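Local coordinates for protein arginase (Trypanosoma brucei brucei, PDB 4RHJ) that is of unknown function but adopts the arginase-deacetylase fold, having evolved without the binuclear manganese cluster of true arginases, at residues G144-T147 and L148-E152; P177-P180 and L181-L184; S265-D268 and L269-I272. One frame throughout, in Å; residues are numbered along the deposited sequence.

Contact 1 of 3, residues G144-T147 and L148-E152; sequences GSAT and LSMVE
Thr147 O receives the N-H of Val151 at 3.2 Å, an almost straight bond (171° at the hydrogen) that closes the first turn of helix 148-157. The same carbonyl is pressed by the side chain of its partner: Val151 CG1, set between its own backbone N and carbonyl carbon (chi1 58°), comes within 2.9 Å of Thr147 O, a tight fit. Thr147 carries its hydroxyl beside its backbone N, and there OG1 hydrogen-bonds Ser242 OG and, weakly, Asp285 OD2. One residue earlier the pattern differs. Ala146 O is buried without a polar partner in the model, its approach filled by the Met150 chain, whose CG lies 3.2 Å from that oxygen; Met150 bends at its last torsion, and SD ends 4.3 Å from Ala146 CB. Ser149 OG reaches back from the helix to Ser145 O in a weak bond of 3.5 Å. The loop that feeds this turn is a type I beta turn, Gly144 to Thr147, held by Thr147 N on Gly144 O at 3.1 Å. Ser145 OG is hydrogen-bonded with Asp143 OD1 and Tyr51 OH. Gly144 has a positive phi of 109°, a backbone shape readily taken by glycine. In arginases the matching motif reads GGDHS, with the histidine a manganese ligand; here the sequence reads GGDGS, so Gly144 apparently takes its place. A turn that keeps its hydrogen bonds but offers no imidazole is consistent with a fold retained without the binuclear cluster.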
loop_
_atom_site.group_PDB
_atom_site.type_symbol
_atom_site.label_atom_id
_atom_site.label_comp_id
_atom_site.label_asym_id
_atom_site.label_seq_id
_atom_site.Cartn_x
_atom_site.Cartn_y
_atom_site.Cartn_z
ATOM N N GLY A 144 17.358 14.638 -8.135
ATOM C CA GLY A 144 17.134 14.390 -9.544
ATOM C C GLY A 144 18.031 15.194 -10.452
ATOM O O GLY A 144 18.012 14.995 -11.655
ATOM N N SER A 145 18.821 16.090 -9.861
ATOM C CA SER A 145 19.821 16.873 -10.595
ATOM C C SER A 145 20.892 16.011 -11.239
ATOM O O SER A 145 21.463 16.372 -12.273
ATOM C CB SER A 145 20.486 17.873 -9.661
ATOM O OG SER A 145 20.797 17.267 -8.422
ATOM N N ALA A 146 21.165 14.870 -10.614
ATOM C CA ALA A 146 22.108 13.893 -11.150
ATOM C C ALA A 146 21.540 13.136 -12.342
ATOM O O ALA A 146 21.980 12.031 -12.642
ATOM C CB ALA A 146 22.520 12.911 -10.076
ATOM N N THR A 147 20.537 13.706 -13.001
ATOM C CA THR A 147 20.109 13.180 -14.287
ATOM C C THR A 147 20.804 14.006 -15.344
ATOM O O THR A 147 21.468 13.470 -16.222
ATOM C CB THR A 147 18.585 13.211 -14.450
ATOM O OG1 THR A 147 18.023 12.135 -13.685
ATOM C CG2 THR A 147 18.183 13.050 -15.931
ATOM N N LEU A 148 20.699 15.319 -15.196
ATOM C CA LEU A 148 21.349 16.285 -16.069
ATOM C C LEU A 148 22.849 16.017 -16.274
ATOM O O LEU A 148 23.305 15.893 -17.400
ATOM C CB LEU A 148 21.125 17.692 -15.497
ATOM C CG LEU A 148 21.820 18.900 -16.116
ATOM C CD1 LEU A 148 21.584 18.965 -17.619
ATOM C CD2 LEU A 148 21.326 20.159 -15.430
ATOM N N SER A 149 23.601 15.909 -15.181
ATOM C CA SER A 149 25.062 15.776 -15.238
ATOM C C SER A 149 25.536 14.489 -15.899
ATOM O O SER A 149 26.477 14.500 -16.687
ATOM C CB SER A 149 25.656 15.846 -13.832
ATOM O OG SER A 149 24.861 16.646 -12.975
ATOM N N MET A 150 24.881 13.381 -15.554
ATOM C CA MET A 150 25.290 12.038 -15.981
ATOM C C MET A 150 25.053 11.783 -17.469
ATOM O O MET A 150 25.894 11.187 -18.160
ATOM C CB MET A 150 24.551 10.977 -15.156
ATOM C CG MET A 150 24.881 10.980 -13.654
ATOM S SD MET A 150 23.873 9.792 -12.737
ATOM C CE MET A 150 24.504 8.238 -13.357
ATOM N N VAL A 151 23.907 12.229 -17.958
ATOM C CA VAL A 151 23.630 12.163 -19.383
ATOM C C VAL A 151 24.493 13.173 -20.160
ATOM O O VAL A 151 24.793 12.958 -21.331
ATOM C CB VAL A 151 22.129 12.398 -19.673
ATOM C CG1 VAL A 151 21.719 13.701 -19.139
ATOM C CG2 VAL A 151 21.832 12.335 -21.172
ATOM N N GLU A 152 24.929 14.257 -19.517
ATOM C CA GLU A 152 25.790 15.220 -20.218
ATOM C C GLU A 152 27.251 14.776 -20.310
ATOM O O GLU A 152 27.947 15.141 -21.258
ATOM C CB GLU A 152 25.698 16.594 -19.569
ATOM C CG GLU A 152 24.494 17.370 -20.062
ATOM C CD GLU A 152 24.592 18.830 -19.781
ATOM O OE1 GLU A 152 25.077 19.181 -18.688
ATOM O OE2 GLU A 152 24.183 19.624 -20.650
#

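Contact 2 of 3, residues P177-P180 and L181-L184; sequences PRSP and LRVL
From Ser179, whose backbone is extended (psi 142°), the loop at 177-180 runs straight into helix 180-186, and Val183 N gives its hydrogen to Ser179 O at 3.1 Å, with a somewhat bent angle of 145°. Pro177 folds back beside this first turn. Its carbonyl and that of Ser179 both meet one methyl: Val183 CG2 lies 3.1 Å from Pro177 O, pressed there because it sits beside its own backbone N, anti to the carbonyl carbon. Arg182 meets the same proline at another atom: its CG is anti to the backbone N (chi1 176°) and rests on Pro177 CA at 3.6 Å, after which the chain bends at chi2 to carry the guanidinium to Asp186 OD1 in a salt bridge through NE and to Val174 O through NH1. The helix belongs to a beta-alpha-beta unit: it links strand 163-168 to strand 190-196, which lie side by side in the parallel sheet. Ser179 OG does not cap it, being 4.0 Å from Arg182 N; its single hydrogen is instead shared or alternates between Asp176 O and Ser173 O, tying the loop to itself, and OG presses closely on Arg182 CB at 3.2 Å. Pro180, with no N-H to offer, suits the opening of a helix, where backbone N-H groups have no partner in a preceding turn. Its ring touches Leu181, CG to CD2 at 4.2 Å. One turn on, Leu184 lays its branched end against the Pro180 carbonyl, CG being 3.1 Å from Pro180 O, while the side chain also touches Ile165 of strand 163-168.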
loop_
_atom_site.group_PDB
_atom_site.type_symbol
_atom_site.label_atom_id
_atom_site.label_comp_id
_atom_site.label_asym_id
_atom_site.label_seq_id
_atom_site.Cartn_x
_atom_site.Cartn_y
_atom_site.Cartn_z
ATOM N N PRO A 177 12.456 25.587 -16.178
ATOM C CA PRO A 177 13.677 25.596 -17.003
ATOM C C PRO A 177 14.949 25.135 -16.277
ATOM O O PRO A 177 15.937 24.783 -16.919
ATOM C CB PRO A 177 13.806 27.068 -17.431
ATOM C CG PRO A 177 12.788 27.827 -16.618
ATOM C CD PRO A 177 11.715 26.853 -16.294
ATOM N N ARG A 178 14.916 25.137 -14.955
ATOM C CA ARG A 178 16.014 24.627 -14.150
ATOM C C ARG A 178 15.993 23.105 -14.061
ATOM O O ARG A 178 17.034 22.466 -13.893
ATOM C CB ARG A 178 15.949 25.225 -12.747
ATOM C CG ARG A 178 15.627 26.707 -12.719
ATOM C CD ARG A 178 16.465 27.427 -11.677
ATOM N NE ARG A 178 17.675 28.014 -12.253
ATOM C CZ ARG A 178 18.838 27.380 -12.382
ATOM N NH1 ARG A 178 18.965 26.120 -11.983
ATOM N NH2 ARG A 178 19.875 28.010 -12.917
ATOM N N SER A 179 14.796 22.538 -14.171
ATOM C CA SER A 179 14.586 21.109 -13.981
ATOM C C SER A 179 15.386 20.328 -15.000
ATOM O O SER A 179 15.505 20.736 -16.147
ATOM C CB SER A 179 13.104 20.762 -14.080
ATOM O OG SER A 179 12.608 21.058 -15.363
ATOM N N PRO A 180 15.938 19.189 -14.580
ATOM C CA PRO A 180 16.996 18.505 -15.328
ATOM C C PRO A 180 16.582 17.865 -16.656
ATOM O O PRO A 180 17.454 17.602 -17.467
ATOM C CB PRO A 180 17.460 17.428 -14.343
ATOM C CG PRO A 180 16.299 17.181 -13.511
ATOM C CD PRO A 180 15.616 18.489 -13.330
ATOM N N LEU A 181 15.303 17.609 -16.881
ATOM C CA LEU A 181 14.876 17.025 -18.152
ATOM C C LEU A 181 14.561 18.136 -19.163
ATOM O O LEU A 181 14.853 18.025 -20.360
ATOM C CB LEU A 181 13.662 16.122 -17.935
ATOM C CG LEU A 181 13.480 15.675 -16.486
ATOM C CD1 LEU A 181 12.030 15.342 -16.198
ATOM C CD2 LEU A 181 14.390 14.493 -16.180
ATOM N N ARG A 182 13.959 19.207 -18.656
ATOM C CA ARG A 182 13.726 20.424 -19.416
ATOM C C ARG A 182 15.040 21.000 -19.959
ATOM O O ARG A 182 15.093 21.539 -21.066
ATOM C CB ARG A 182 13.014 21.448 -18.532
ATOM C CG ARG A 182 12.806 22.796 -19.165
ATOM C CD ARG A 182 11.962 22.684 -20.398
ATOM N NE ARG A 182 11.747 23.989 -21.009
ATOM C CZ ARG A 182 10.742 24.799 -20.697
ATOM N NH1 ARG A 182 9.852 24.435 -19.779
ATOM N NH2 ARG A 182 10.626 25.969 -21.307
ATOM N N VAL A 183 16.102 20.881 -19.173
ATOM C CA VAL A 183 17.398 21.387 -19.586
ATOM C C VAL A 183 17.965 20.531 -20.707
ATOM O O VAL A 183 18.583 21.040 -21.639
ATOM C CB VAL A 183 18.396 21.430 -18.414
ATOM C CG1 VAL A 183 19.772 21.858 -18.898
ATOM C CG2 VAL A 183 17.895 22.372 -17.341
ATOM N N LEU A 184 17.750 19.226 -20.629
ATOM C CA LEU A 184 18.327 18.332 -21.619
ATOM C C LEU A 184 17.604 18.454 -22.948
ATOM O O LEU A 184 18.240 18.553 -23.991
ATOM C CB LEU A 184 18.299 16.891 -21.118
ATOM C CG LEU A 184 19.158 16.682 -19.873
ATOM C CD1 LEU A 184 18.786 15.380 -19.215
ATOM C CD2 LEU A 184 20.627 16.737 -20.226
#

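Contact 3 of 3, residues S265-D268 and L269-I272; sequences STRD and LLHI
His271 N donates to Arg267 O at 2.9 Å, the shortest of the four backbone bonds that join 265-268 to 269-272. Ile272 N on Asp268 O is longer at 3.2 Å but straighter, 175° at the hydrogen; Leu270 N on Thr266 O is of the same kind, and Leu269 N on Ser265 O is weak. At the start of the helix Ser265 N gives a straight bond to Asp268 OD2 at 2.8 Å, meeting the carboxylate from well above its plane. In return Asp268 N is received by Ser265 OG, although OG crowds the carboxylate, which leaves this half of the box doubtful. Together they form a capping box with Ser265 at the N-cap. Asp268 can reach back because its CG stands beside its own backbone N (chi1 -63°), and its negative charge near the N-terminal end would probably suit the helix dipole. Farther out, the Arg267 chain bends at chi2 and again at chi3, which lays its guanidinium over Leu270: CD1 of Leu270 sits over the centre of one face, 3.8 Å from the plane. NH1 makes a salt bridge with Asp73 OD2, and NE hydrogen-bonds Gly262 O of the second subunit. Leu270 also packs on Gly262 of that subunit and on Ile311 of helix 303-316, whereas Leu269 meets Phe168 and Ile311. The result is an N-capped helix in a beta-alpha-beta crossover, linking neighbouring strands 239-244 and 281-287 of the parallel sheet.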
loop_
_atom_site.group_PDB
_atom_site.type_symbol
_atom_site.label_atom_id
_atom_site.label_comp_id
_atom_site.label_asym_id
_atom_site.label_seq_id
_atom_site.Cartn_x
_atom_site.Cartn_y
_atom_site.Cartn_z
ATOM N N SER A 265 2.536 0.848 -6.820
ATOM C CA SER A 265 3.034 -0.014 -5.767
ATOM C C SER A 265 4.508 -0.259 -6.078
ATOM O O SER A 265 4.969 0.063 -7.184
ATOM C CB SER A 265 2.222 -1.320 -5.669
ATOM O OG SER A 265 2.288 -2.153 -6.817
ATOM N N THR A 266 5.272 -0.785 -5.128
ATOM C CA THR A 266 6.663 -1.072 -5.449
ATOM C C THR A 266 6.714 -2.088 -6.600
ATOM O O THR A 266 7.583 -1.996 -7.474
ATOM C CB THR A 266 7.452 -1.609 -4.258
ATOM O OG1 THR A 266 7.182 -0.802 -3.110
ATOM C CG2 THR A 266 8.944 -1.580 -4.569
ATOM N N ARG A 267 5.754 -3.011 -6.607
ATOM C CA ARG A 267 5.697 -4.073 -7.607
ATOM C C ARG A 267 5.319 -3.522 -8.982
ATOM O O ARG A 267 5.824 -3.981 -10.004
ATOM C CB ARG A 267 4.711 -5.164 -7.168
ATOM C CG ARG A 267 4.618 -6.353 -8.121
ATOM C CD ARG A 267 6.001 -6.880 -8.492
ATOM N NE ARG A 267 6.674 -7.412 -7.318
ATOM C CZ ARG A 267 7.869 -7.999 -7.335
ATOM N NH1 ARG A 267 8.548 -8.138 -8.468
ATOM N NH2 ARG A 267 8.382 -8.460 -6.208
ATOM N N ASP A 268 4.430 -2.537 -9.003
ATOM C CA ASP A 268 4.034 -1.849 -10.231
ATOM C C ASP A 268 5.236 -1.248 -10.959
ATOM O O ASP A 268 5.376 -1.381 -12.166
ATOM C CB ASP A 268 3.011 -0.740 -9.931
ATOM C CG ASP A 268 1.707 -1.271 -9.342
ATOM O OD1 ASP A 268 1.442 -2.484 -9.461
ATOM O OD2 ASP A 268 0.947 -0.472 -8.747
ATOM N N LEU A 269 6.107 -0.582 -10.216
ATOM C CA LEU A 269 7.288 0.010 -10.806
ATOM C C LEU A 269 8.237 -1.071 -11.301
ATOM O O LEU A 269 8.690 -1.014 -12.432
ATOM C CB LEU A 269 7.984 0.922 -9.792
ATOM C CG LEU A 269 9.216 1.711 -10.241
ATOM C CD1 LEU A 269 8.981 2.417 -11.580
ATOM C CD2 LEU A 269 9.644 2.705 -9.142
ATOM N N LEU A 270 8.490 -2.078 -10.471
ATOM C CA LEU A 270 9.384 -3.179 -10.823
ATOM C C LEU A 270 8.934 -3.898 -12.108
ATOM O O LEU A 270 9.761 -4.344 -12.897
ATOM C CB LEU A 270 9.490 -4.175 -9.654
ATOM C CG LEU A 270 10.224 -3.771 -8.362
ATOM C CD1 LEU A 270 10.121 -4.856 -7.245
ATOM C CD2 LEU A 270 11.689 -3.401 -8.619
ATOM N N HIS A 271 7.626 -3.985 -12.323
ATOM C CA HIS A 271 7.059 -4.567 -13.555
ATOM C C HIS A 271 7.373 -3.710 -14.767
ATOM O O HIS A 271 7.944 -4.161 -15.742
ATOM C CB HIS A 271 5.532 -4.729 -13.422
ATOM C CG HIS A 271 4.873 -5.323 -14.628
ATOM N ND1 HIS A 271 4.634 -6.671 -14.749
ATOM C CD2 HIS A 271 4.414 -4.753 -15.768
ATOM C CE1 HIS A 271 4.051 -6.910 -15.915
ATOM N NE2 HIS A 271 3.916 -5.765 -16.555
ATOM N N ILE A 272 6.974 -2.456 -14.701
ATOM C CA ILE A 272 7.178 -1.535 -15.796
ATOM C C ILE A 272 8.661 -1.341 -16.046
ATOM O O ILE A 272 9.084 -1.280 -17.184
ATOM C CB ILE A 272 6.473 -0.208 -15.497
ATOM C CG1 ILE A 272 4.977 -0.462 -15.329
ATOM C CG2 ILE A 272 6.722 0.825 -16.590
ATOM C CD1 ILE A 272 4.184 0.760 -14.964
#

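Contacts 1 and 2 are neighbours, their centres 10 Å apart, and they touch through apolar side chains: Val151 CG1 lies 3.4 Å from Leu184 CD1, and Leu148 CD1 is 3.6 Å from Val183 CG1, packing the starts of helices 148-157 and 180-186 together. Contact 3 stands apart, its centre 23 Å from that of contact 1 and 26 Å from that of contact 2, with no touch to either, and it alone of the three meets another subunit. Yet all three approach Asp244, a manganese-binding residue with no metal bound in this chain: Gly144 lies about 7 Å from its side chain, and the side chains of Leu181 and Leu269 each about 8 Å.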